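Local coordinates for aldose 1-epimerase (Caenorhabditis elegans, PDB 1LUR), which probably interconverts the alpha and beta anomers of aldose sugars such as galactose, at residues V196-D199 and D200-P204. Residues are numbered along the deposited sequence; the frame is centred on the assembly and turned at random.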
# COMPACT_ATOMS: atom_id res chain seq x y z
N VAL A 196 -7.30 12.06 -7.61
CA VAL A 196 -7.35 13.05 -6.55
C VAL A 196 -6.26 14.10 -6.74
O VAL A 196 -5.08 13.80 -6.75
CB VAL A 196 -7.17 12.36 -5.17
CG1 VAL A 196 -7.16 13.40 -4.05
CG2 VAL A 196 -8.30 11.37 -4.96
N GLU A 197 -6.68 15.35 -6.89
CA GLU A 197 -5.74 16.45 -7.08
C GLU A 197 -4.93 16.72 -5.81
O GLU A 197 -5.45 16.66 -4.70
CB GLU A 197 -6.51 17.70 -7.48
CG GLU A 197 -5.68 18.96 -7.62
CD GLU A 197 -6.54 20.14 -7.97
OE1 GLU A 197 -6.97 20.24 -9.13
OE2 GLU A 197 -6.81 20.97 -7.06
N VAL A 198 -3.64 17.01 -5.98
CA VAL A 198 -2.76 17.29 -4.86
C VAL A 198 -1.97 18.56 -5.13
O VAL A 198 -1.83 18.97 -6.28
CB VAL A 198 -1.76 16.14 -4.62
CG1 VAL A 198 -2.50 14.86 -4.28
CG2 VAL A 198 -0.88 15.95 -5.85
N ASP A 199 -1.47 19.17 -4.06
CA ASP A 199 -0.69 20.40 -4.20
C ASP A 199 0.80 20.10 -4.31
O ASP A 199 1.19 18.96 -4.56
CB ASP A 199 -0.95 21.35 -3.02
CG ASP A 199 -0.62 20.73 -1.67
OD1 ASP A 199 0.29 19.87 -1.61
OD2 ASP A 199 -1.26 21.12 -0.67
N ASP A 200 1.62 21.13 -4.12
CA ASP A 200 3.07 21.01 -4.20
C ASP A 200 3.65 20.01 -3.20
O ASP A 200 4.64 19.33 -3.49
CB ASP A 200 3.73 22.37 -3.95
CG ASP A 200 2.90 23.53 -4.46
OD1 ASP A 200 1.74 23.68 -4.00
OD2 ASP A 200 3.40 24.30 -5.31
N THR A 201 3.04 19.94 -2.02
CA THR A 201 3.50 19.02 -0.98
C THR A 201 2.83 17.67 -1.13
O THR A 201 2.91 16.82 -0.25
CB THR A 201 3.16 19.56 0.41
OG1 THR A 201 1.73 19.57 0.58
CG2 THR A 201 3.68 20.97 0.58
N PHE A 202 2.15 17.49 -2.26
CA PHE A 202 1.45 16.25 -2.56
C PHE A 202 0.35 15.95 -1.56
O PHE A 202 0.09 14.79 -1.23
CB PHE A 202 2.44 15.08 -2.66
CG PHE A 202 3.35 15.17 -3.85
CD1 PHE A 202 4.59 15.80 -3.75
CD2 PHE A 202 2.94 14.70 -5.09
CE1 PHE A 202 5.41 15.95 -4.87
CE2 PHE A 202 3.75 14.85 -6.22
CZ PHE A 202 4.99 15.48 -6.11
N CYS A 203 -0.29 17.00 -1.05
CA CYS A 203 -1.37 16.83 -0.10
C CYS A 203 -2.64 17.16 -0.88
O CYS A 203 -2.69 18.17 -1.58
CB CYS A 203 -1.26 17.77 1.09
SG CYS A 203 -2.65 17.55 2.25
N PRO A 204 -3.67 16.30 -0.76
CA PRO A 204 -4.92 16.53 -1.47
C PRO A 204 -5.49 17.93 -1.24
O PRO A 204 -5.37 18.49 -0.15
CB PRO A 204 -5.84 15.45 -0.92
CG PRO A 204 -4.88 14.31 -0.67
CD PRO A 204 -3.71 15.03 -0.02
O HOH W 1 -4.00 20.97 0.05
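Asp199 OD1 is gripped from opposite faces of its carboxylate plane: the Thr201 hydroxyl OG1 donates to it at 2.6 Å, on the syn side, while Cys203 N reaches it at 3.0 Å in a nearly straight bond (169°). Thr201 N adds a weak third bond. With CG set between its own backbone N and carbonyl carbon (chi1 58°), the Asp199 side chain folds back over the turn it begins. This is a type I turn from Asp199 to Phe202, closed by Phe202 N to Asp199 O at 2.9 Å; Asp199 N donates to Cys203 O at 2.9 Å. With Phe202 in the left-handed helical conformation, these bonds make a beta hairpin with a G1-type beta bulge. A water lies 2.8 Å from both Asp199 OD2 and Pro204 O, bridging the two. Val198 CG2 lies 4.1 Å from Phe202 CD2 at the turn; further down the hairpin Val196 CG1 meets Pro204 CB at 4.0 Å. An alanine in place of Asp199 would remove the carboxylate and is likely to leave Cys203 N without its acceptor. Through its donors, one carboxylate oxygen thus ties the hairpin end together; separately, Thr201 OG1 bonds His98 NE2, linking it to a neighbouring loop.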